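Local coordinates for blue (Type 1) copper domain protein (Nitrosopumilus maritimus, PDB 5FC9), which binds copper in an open mononuclear type 1 site as a purple cupredoxin, and probably serves in electron transfer, at residues N8-V13 with G17-L22; V32-D37 with Y78-S83; Q55-P60 with H70-E75. All coordinates share one frame; numbering follows the deposited sequence.

In the fold
This chain is the cupredoxin domain of a longer protein, and the three contacts sample its beta sandwich from the copper end to the far edge. Contact 2 is the core: aromatic rings meet between strands 30-36 and 76-81, which belong to opposite sheets. Contact 1, about 10 Å away between centres, is buried too but polar, with an amide, a carbonyl and a metal-bound water in a loop next to the copper. Contact 3, partly buried and about 20 Å from contact 1 between centres, is aromatic and carries no metal in this chain. Strand 67-72 is the neighbour of strand 30-36, and Phe57 packs on Tyr80, so contact 3 extends the core outward.

Contact 1: N8-V13 with G17-L22; sequences NGNYDV and GFYSPL
The carbonyl O of Gly17 is held by Asn10 in two ways: ND2 donates a hydrogen bond of 2.8 Å to it, and the CA of Asn10 makes a bent CA-H...O contact, 3.3 Å from CA to Gly17 O. Both belong to the long connection between strands 3-6 and 23-26, which in this cupredoxin folds over the copper end of the beta sandwich. The bond is moderately straight, with an angle of 154° at the hydrogen; the O lies close to the plane of the amide, while the donor sits somewhat tilted from the carbonyl plane of Gly17. Asparagine suits the place because its amide has a second, opposite chemistry to offer: OD1 accepts from a water at 2.5 Å. That water is a ligand of the copper and also donates to Tyr19 OH, whose other partner is the carbonyl O of Arg88, so amide and phenol together fix where the water sits. The metal would probably polarise it and strengthen its donation. With CG of Asn10 extended away from the backbone N (chi1 -179°), the amide reaches across to the Tyr19 ring, its plane only 25° from that of the ring, and ND2 comes within 3.6 Å of CE1. A leucine here would probably leave the Gly17 carbonyl without its N-H donor and the copper-bound water without one of its acceptors. Glycine at 17 fits on two counts: its positive phi is strained for other residues, and a CB would run into Gly9 O. On the other side of the contact a type I turn, Gly9 to Asp12, presents Asn10, closed by the bond from Asp12 N to Gly9 O of 3.0 Å.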
# COMPACT_ATOMS: atom_id res chain seq x y z
N ASN A 8 -8.65 -2.65 16.33
CA ASN A 8 -8.85 -1.31 15.84
C ASN A 8 -7.79 -1.01 14.79
O ASN A 8 -6.61 -1.29 15.01
CB ASN A 8 -8.77 -0.29 16.97
CG ASN A 8 -9.02 1.12 16.48
OD1 ASN A 8 -8.08 1.84 16.14
ND2 ASN A 8 -10.28 1.52 16.44
N GLY A 9 -8.22 -0.48 13.66
CA GLY A 9 -7.30 -0.16 12.59
C GLY A 9 -7.14 -1.25 11.54
O GLY A 9 -6.36 -1.10 10.60
N ASN A 10 -7.88 -2.34 11.70
CA ASN A 10 -7.87 -3.41 10.70
C ASN A 10 -8.38 -2.92 9.33
O ASN A 10 -8.01 -3.46 8.29
CB ASN A 10 -8.70 -4.59 11.22
CG ASN A 10 -8.73 -5.77 10.25
OD1 ASN A 10 -9.68 -5.92 9.48
ND2 ASN A 10 -7.68 -6.59 10.28
N TYR A 11 -9.20 -1.87 9.32
CA TYR A 11 -9.66 -1.30 8.05
C TYR A 11 -8.54 -0.62 7.24
O TYR A 11 -8.73 -0.32 6.07
CB TYR A 11 -10.79 -0.28 8.29
CG TYR A 11 -10.38 0.90 9.13
CD1 TYR A 11 -10.54 0.90 10.50
CD2 TYR A 11 -9.81 2.03 8.54
CE1 TYR A 11 -10.17 1.97 11.28
CE2 TYR A 11 -9.44 3.12 9.31
CZ TYR A 11 -9.61 3.08 10.68
OH TYR A 11 -9.25 4.16 11.46
N ASP A 12 -7.42 -0.35 7.90
CA ASP A 12 -6.28 0.34 7.28
C ASP A 12 -5.72 -0.52 6.15
O ASP A 12 -5.69 -1.75 6.24
CB ASP A 12 -5.23 0.61 8.37
CG ASP A 12 -4.18 1.64 7.98
OD1 ASP A 12 -4.08 2.01 6.79
OD2 ASP A 12 -3.44 2.02 8.90
N VAL A 13 -5.29 0.13 5.06
CA VAL A 13 -4.71 -0.60 3.93
C VAL A 13 -3.19 -0.64 4.11
O VAL A 13 -2.44 0.11 3.46
CB VAL A 13 -5.07 0.06 2.57
CG1 VAL A 13 -4.61 -0.81 1.42
CG2 VAL A 13 -6.58 0.31 2.48
N GLY A 17 -2.25 -3.92 11.98
CA GLY A 17 -3.69 -3.96 12.09
C GLY A 17 -4.28 -5.29 11.68
O GLY A 17 -5.50 -5.45 11.66
N PHE A 18 -3.43 -6.26 11.35
CA PHE A 18 -3.91 -7.56 10.92
C PHE A 18 -4.52 -8.34 12.09
O PHE A 18 -4.35 -7.98 13.26
CB PHE A 18 -2.80 -8.37 10.24
CG PHE A 18 -1.46 -8.32 10.93
CD1 PHE A 18 -1.31 -8.78 12.23
CD2 PHE A 18 -0.33 -7.84 10.26
CE1 PHE A 18 -0.07 -8.74 12.86
CE2 PHE A 18 0.90 -7.81 10.89
CZ PHE A 18 1.03 -8.25 12.18
N TYR A 19 -5.24 -9.41 11.75
CA TYR A 19 -5.86 -10.29 12.74
C TYR A 19 -4.85 -10.79 13.74
O TYR A 19 -3.71 -11.06 13.39
CB TYR A 19 -6.51 -11.50 12.05
CG TYR A 19 -7.47 -11.14 10.94
CD1 TYR A 19 -8.45 -10.17 11.12
CD2 TYR A 19 -7.39 -11.77 9.70
CE1 TYR A 19 -9.33 -9.83 10.10
CE2 TYR A 19 -8.25 -11.44 8.67
CZ TYR A 19 -9.22 -10.47 8.87
OH TYR A 19 -10.09 -10.12 7.87
N SER A 20 -5.28 -10.94 15.00
CA SER A 20 -4.39 -11.33 16.08
C SER A 20 -4.93 -12.56 16.81
O SER A 20 -5.92 -12.45 17.52
CB SER A 20 -4.22 -10.18 17.06
OG SER A 20 -3.27 -10.49 18.07
N PRO A 21 -4.27 -13.71 16.65
CA PRO A 21 -3.07 -13.96 15.85
C PRO A 21 -3.42 -14.15 14.38
O PRO A 21 -4.54 -14.52 14.06
CB PRO A 21 -2.53 -15.26 16.43
CG PRO A 21 -3.75 -15.97 16.91
CD PRO A 21 -4.66 -14.90 17.47
N LEU A 22 -2.44 -13.93 13.51
CA LEU A 22 -2.66 -14.04 12.08
C LEU A 22 -2.79 -15.50 11.65
O LEU A 22 -3.46 -15.81 10.67
CB LEU A 22 -1.53 -13.34 11.33
CG LEU A 22 -1.73 -13.08 9.85
CD1 LEU A 22 -3.00 -12.30 9.61
CD2 LEU A 22 -0.52 -12.32 9.33
O HOH W 1 -11.03 -7.21 7.77

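Contact 2: V32-D37 with Y78-S83; sequences VTWTND and YKYYCS. With CU (copper (II) ion), chain E.
Trp34 and Tyr80 meet between the two sheets of the cupredoxin beta sandwich, Trp34 on strand 30-36 and Tyr80 on strand 76-81, with their CA atoms 11.7 Å apart. The aromatic interaction is an offset edge-to-face pair: the indole turns its edge to the face of the phenol ring, the planes stand at 82°, and the centroid of the five-membered ring lies 4.9 Å from that of Tyr80. Large flat side chains suit this place because together they bridge that distance between CA atoms. Tyr80 takes the sterically crowded rotamer, CG between N and C (chi1 65°), which sends its ring toward the indole. Apolar contact adds to it, with Trp34 CZ2 4.0 Å from Tyr80 CE1. Within its own strand, Val32 CG1 packs over one indole face, toward the rim. Of polar atoms, Trp34 NE1 comes 3.4 Å from Tyr80 OH. Metal binding lies two residues past Tyr80, where the chain runs on to Cys82; His42 and His85 bind the same copper through ND1. The protein thus gives three ligands, and in this open type 1 site a water binds copper at 2.2 Å, while Cys82 SG completes the set at 2.2 Å.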
# COMPACT_ATOMS: atom_id res chain seq x y z
N VAL A 32 -13.50 -21.83 17.77
CA VAL A 32 -12.77 -20.58 17.57
C VAL A 32 -13.73 -19.40 17.63
O VAL A 32 -14.81 -19.44 17.05
CB VAL A 32 -12.03 -20.58 16.22
CG1 VAL A 32 -11.40 -19.21 15.95
CG2 VAL A 32 -10.98 -21.67 16.22
N THR A 33 -13.34 -18.35 18.36
CA THR A 33 -14.18 -17.16 18.48
C THR A 33 -13.46 -15.93 17.94
O THR A 33 -12.39 -15.57 18.43
CB THR A 33 -14.58 -16.89 19.94
OG1 THR A 33 -15.23 -18.05 20.48
CG2 THR A 33 -15.52 -15.70 20.02
N TRP A 34 -14.06 -15.30 16.93
CA TRP A 34 -13.58 -14.01 16.44
C TRP A 34 -14.32 -12.88 17.14
O TRP A 34 -15.54 -12.97 17.31
CB TRP A 34 -13.79 -13.85 14.94
CG TRP A 34 -12.88 -14.62 14.02
CD1 TRP A 34 -11.77 -14.13 13.37
CD2 TRP A 34 -13.04 -15.97 13.58
NE1 TRP A 34 -11.22 -15.10 12.57
CE2 TRP A 34 -11.97 -16.25 12.69
CE3 TRP A 34 -13.96 -16.98 13.87
CZ2 TRP A 34 -11.81 -17.49 12.08
CZ3 TRP A 34 -13.79 -18.22 13.26
CH2 TRP A 34 -12.73 -18.46 12.39
N THR A 35 -13.62 -11.81 17.50
CA THR A 35 -14.27 -10.64 18.04
C THR A 35 -13.88 -9.43 17.21
O THR A 35 -12.70 -9.24 16.93
CB THR A 35 -13.89 -10.39 19.51
OG1 THR A 35 -14.29 -11.52 20.29
CG2 THR A 35 -14.59 -9.16 20.04
N ASN A 36 -14.86 -8.63 16.81
CA ASN A 36 -14.56 -7.37 16.13
C ASN A 36 -14.32 -6.23 17.13
O ASN A 36 -15.27 -5.69 17.69
CB ASN A 36 -15.68 -6.98 15.17
CG ASN A 36 -15.33 -5.74 14.34
OD1 ASN A 36 -14.18 -5.31 14.36
ND2 ASN A 36 -16.30 -5.17 13.64
N ASP A 37 -13.06 -5.87 17.33
CA ASP A 37 -12.71 -4.76 18.22
C ASP A 37 -12.52 -3.47 17.44
O ASP A 37 -12.25 -2.42 18.02
CB ASP A 37 -11.43 -5.07 19.01
CG ASP A 37 -11.68 -5.94 20.22
OD1 ASP A 37 -12.85 -6.19 20.57
OD2 ASP A 37 -10.68 -6.36 20.83
N TYR A 78 -6.75 -23.49 7.06
CA TYR A 78 -7.95 -22.81 6.58
C TYR A 78 -7.72 -21.30 6.44
O TYR A 78 -7.54 -20.60 7.43
CB TYR A 78 -9.10 -23.08 7.55
CG TYR A 78 -9.42 -24.55 7.69
CD1 TYR A 78 -8.83 -25.33 8.68
CD2 TYR A 78 -10.29 -25.16 6.80
CE1 TYR A 78 -9.12 -26.68 8.79
CE2 TYR A 78 -10.59 -26.51 6.90
CZ TYR A 78 -10.00 -27.26 7.89
OH TYR A 78 -10.31 -28.60 7.98
N LYS A 79 -7.74 -20.81 5.20
CA LYS A 79 -7.61 -19.38 4.93
C LYS A 79 -8.97 -18.70 5.07
O LYS A 79 -10.00 -19.28 4.76
CB LYS A 79 -7.07 -19.13 3.52
CG LYS A 79 -5.68 -19.66 3.26
CD LYS A 79 -5.23 -19.38 1.83
CE LYS A 79 -4.83 -20.66 1.11
NZ LYS A 79 -5.96 -21.63 1.01
N TYR A 80 -8.96 -17.45 5.52
CA TYR A 80 -10.19 -16.67 5.52
C TYR A 80 -9.88 -15.21 5.30
O TYR A 80 -8.75 -14.78 5.50
CB TYR A 80 -10.96 -16.85 6.84
CG TYR A 80 -10.23 -16.29 8.02
CD1 TYR A 80 -9.32 -17.07 8.72
CD2 TYR A 80 -10.43 -14.98 8.44
CE1 TYR A 80 -8.62 -16.56 9.81
CE2 TYR A 80 -9.73 -14.46 9.52
CZ TYR A 80 -8.84 -15.24 10.20
OH TYR A 80 -8.14 -14.74 11.28
N TYR A 81 -10.89 -14.44 4.92
CA TYR A 81 -10.67 -13.01 4.73
C TYR A 81 -11.92 -12.27 5.19
O TYR A 81 -12.84 -12.87 5.75
CB TYR A 81 -10.26 -12.76 3.26
CG TYR A 81 -11.34 -12.52 2.22
CD1 TYR A 81 -11.08 -11.76 1.10
CD2 TYR A 81 -12.65 -12.98 2.40
CE1 TYR A 81 -12.07 -11.50 0.14
CE2 TYR A 81 -13.63 -12.72 1.46
CZ TYR A 81 -13.34 -11.99 0.34
OH TYR A 81 -14.31 -11.74 -0.60
N CYS A 82 -11.95 -10.97 4.95
CA CYS A 82 -13.12 -10.13 5.14
C CYS A 82 -13.53 -9.59 3.79
O CYS A 82 -12.69 -9.04 3.07
CB CYS A 82 -12.82 -8.97 6.10
SG CYS A 82 -14.12 -7.72 6.20
N SER A 83 -14.80 -9.73 3.41
CA SER A 83 -15.16 -9.30 2.06
C SER A 83 -15.11 -7.77 1.91
O SER A 83 -15.01 -7.25 0.79
CB SER A 83 -16.54 -9.86 1.67
OG SER A 83 -17.59 -9.26 2.41
CU CU E . -12.96 -6.16 7.29
O HOH W 1 -11.03 -7.21 7.77

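Contact 3: Q55-P60 with H70-E75; sequences QLFNSP and HVFEEE
Three rings, of Phe57, His70 and Phe72, form an aromatic cluster whose faces and edges interlock. One face of the imidazole is occupied by Phe57 CB, which stands over its centre, 3.5 Å from the centroid and 14° off the normal, a CH-pi contact. Phe72 lies at the edge of that imidazole with CE1, and in turn has His70 CD2 over the centre of one of its own faces. Phe57 meets Phe72 edge-to-face: the edge of Phe72 points at the face of Phe57, Phe72 CZ over that face and offset toward its rim, with the planes at 66° and Phe57 CE1 3.7 Å from Phe72 CE2. The backbone of Phe57 sets CB over the imidazole, and a chi1 of 52°, with CG between the backbone N and the carbonyl carbon, swings the ring on to Phe72.

The backbone takes part too. Leu56 O makes a close oblique approach to the imidazole, 3.2 Å from His70 CE1. The corner at Leu56 is fixed by its N-H, which donates to Asn58 OD1 at 3.0 Å, in the carbonyl plane of the amide; asparagine fits here as its side chain can fold back on the turn. Around the cluster, Phe57 also packs on Tyr80 and on Ile44, and Phe72 on Trp34, while backbone bonds tie Phe57 to Ser46 and His70 to Val32. The contact therefore joins the loop after strand 53-54 to strand 67-72, an outermost strand of its sheet. His70 is a ligand of a second copper site seen for this protein, though no copper is bound to it in this chain. Phe57 CB on a face and Phe72 at the edge hold the imidazole by shape and CH-pi contact, without hydrogen bonds from these segments to its nitrogens, which is compatible with a role in metal binding.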
# COMPACT_ATOMS: atom_id res chain seq x y z
N GLN A 55 -17.92 -22.10 1.07
CA GLN A 55 -18.82 -22.30 2.19
C GLN A 55 -18.20 -23.24 3.21
O GLN A 55 -18.05 -24.43 2.96
CB GLN A 55 -20.17 -22.84 1.71
CG GLN A 55 -20.79 -22.02 0.60
CD GLN A 55 -20.77 -20.52 0.89
OE1 GLN A 55 -21.19 -20.09 1.96
NE2 GLN A 55 -20.27 -19.74 -0.05
N LEU A 56 -17.79 -22.70 4.35
CA LEU A 56 -17.28 -23.53 5.43
C LEU A 56 -17.47 -22.78 6.75
O LEU A 56 -18.11 -23.27 7.67
CB LEU A 56 -15.81 -23.89 5.22
CG LEU A 56 -15.26 -24.84 6.28
CD1 LEU A 56 -15.99 -26.20 6.29
CD2 LEU A 56 -13.77 -25.04 6.11
N PHE A 57 -16.92 -21.57 6.84
CA PHE A 57 -17.28 -20.70 7.95
C PHE A 57 -17.41 -19.29 7.41
O PHE A 57 -16.49 -18.73 6.80
CB PHE A 57 -16.29 -20.81 9.13
CG PHE A 57 -14.84 -20.62 8.76
CD1 PHE A 57 -14.09 -21.66 8.26
CD2 PHE A 57 -14.22 -19.38 8.95
CE1 PHE A 57 -12.75 -21.49 7.95
CE2 PHE A 57 -12.89 -19.21 8.65
CZ PHE A 57 -12.15 -20.26 8.14
N ASN A 58 -18.60 -18.74 7.59
CA ASN A 58 -19.01 -17.54 6.89
C ASN A 58 -19.92 -16.73 7.79
O ASN A 58 -21.09 -17.07 8.00
CB ASN A 58 -19.72 -17.88 5.58
CG ASN A 58 -18.92 -18.83 4.71
OD1 ASN A 58 -18.98 -20.05 4.90
ND2 ASN A 58 -18.18 -18.28 3.75
N SER A 59 -19.38 -15.64 8.31
CA SER A 59 -20.07 -14.85 9.32
C SER A 59 -21.06 -13.87 8.74
O SER A 59 -20.98 -13.48 7.57
CB SER A 59 -19.03 -14.09 10.17
OG SER A 59 -18.70 -12.88 9.53
N PRO A 60 -22.03 -13.46 9.56
CA PRO A 60 -22.82 -12.27 9.22
C PRO A 60 -21.92 -11.04 9.35
O PRO A 60 -20.80 -11.16 9.83
CB PRO A 60 -23.93 -12.26 10.28
CG PRO A 60 -23.86 -13.57 10.96
CD PRO A 60 -22.45 -14.03 10.84
N HIS A 70 -16.88 -20.64 15.20
CA HIS A 70 -16.92 -21.84 14.37
C HIS A 70 -16.16 -22.99 15.02
O HIS A 70 -15.06 -22.81 15.54
CB HIS A 70 -16.35 -21.55 12.98
CG HIS A 70 -16.42 -22.72 12.04
ND1 HIS A 70 -17.60 -23.13 11.46
CD2 HIS A 70 -15.45 -23.54 11.56
CE1 HIS A 70 -17.35 -24.17 10.67
NE2 HIS A 70 -16.06 -24.44 10.72
N VAL A 71 -16.76 -24.19 14.98
CA VAL A 71 -16.08 -25.37 15.49
C VAL A 71 -15.30 -26.05 14.36
O VAL A 71 -15.87 -26.42 13.34
CB VAL A 71 -17.07 -26.38 16.11
CG1 VAL A 71 -16.30 -27.55 16.70
CG2 VAL A 71 -17.92 -25.71 17.18
N PHE A 72 -13.99 -26.19 14.56
CA PHE A 72 -13.12 -26.82 13.56
C PHE A 72 -12.92 -28.30 13.88
O PHE A 72 -12.17 -28.65 14.79
CB PHE A 72 -11.77 -26.10 13.50
CG PHE A 72 -11.82 -24.79 12.78
CD1 PHE A 72 -12.16 -23.62 13.45
CD2 PHE A 72 -11.50 -24.71 11.43
CE1 PHE A 72 -12.20 -22.40 12.78
CE2 PHE A 72 -11.54 -23.50 10.76
CZ PHE A 72 -11.89 -22.34 11.44
N GLU A 73 -13.59 -29.17 13.12
CA GLU A 73 -13.57 -30.60 13.40
C GLU A 73 -12.65 -31.39 12.46
O GLU A 73 -12.51 -32.61 12.63
CB GLU A 73 -14.98 -31.18 13.32
CG GLU A 73 -15.94 -30.69 14.39
CD GLU A 73 -17.35 -30.53 13.84
OE1 GLU A 73 -17.47 -30.15 12.66
OE2 GLU A 73 -18.31 -30.79 14.58
N GLU A 74 -12.07 -30.74 11.46
CA GLU A 74 -11.12 -31.42 10.59
C GLU A 74 -9.75 -30.77 10.63
O GLU A 74 -9.65 -29.54 10.65
CB GLU A 74 -11.62 -31.43 9.14
CG GLU A 74 -12.88 -32.23 8.83
CD GLU A 74 -14.12 -31.75 9.57
OE1 GLU A 74 -14.63 -30.67 9.21
OE2 GLU A 74 -14.59 -32.46 10.47
N GLU A 75 -8.69 -31.58 10.65
CA GLU A 75 -7.34 -31.06 10.49
C GLU A 75 -7.20 -30.39 9.12
O GLU A 75 -7.91 -30.75 8.16
CB GLU A 75 -6.30 -32.17 10.66
CG GLU A 75 -6.32 -32.86 12.02
CD GLU A 75 -7.29 -34.05 12.09
OE1 GLU A 75 -8.22 -34.15 11.26
OE2 GLU A 75 -7.12 -34.88 13.01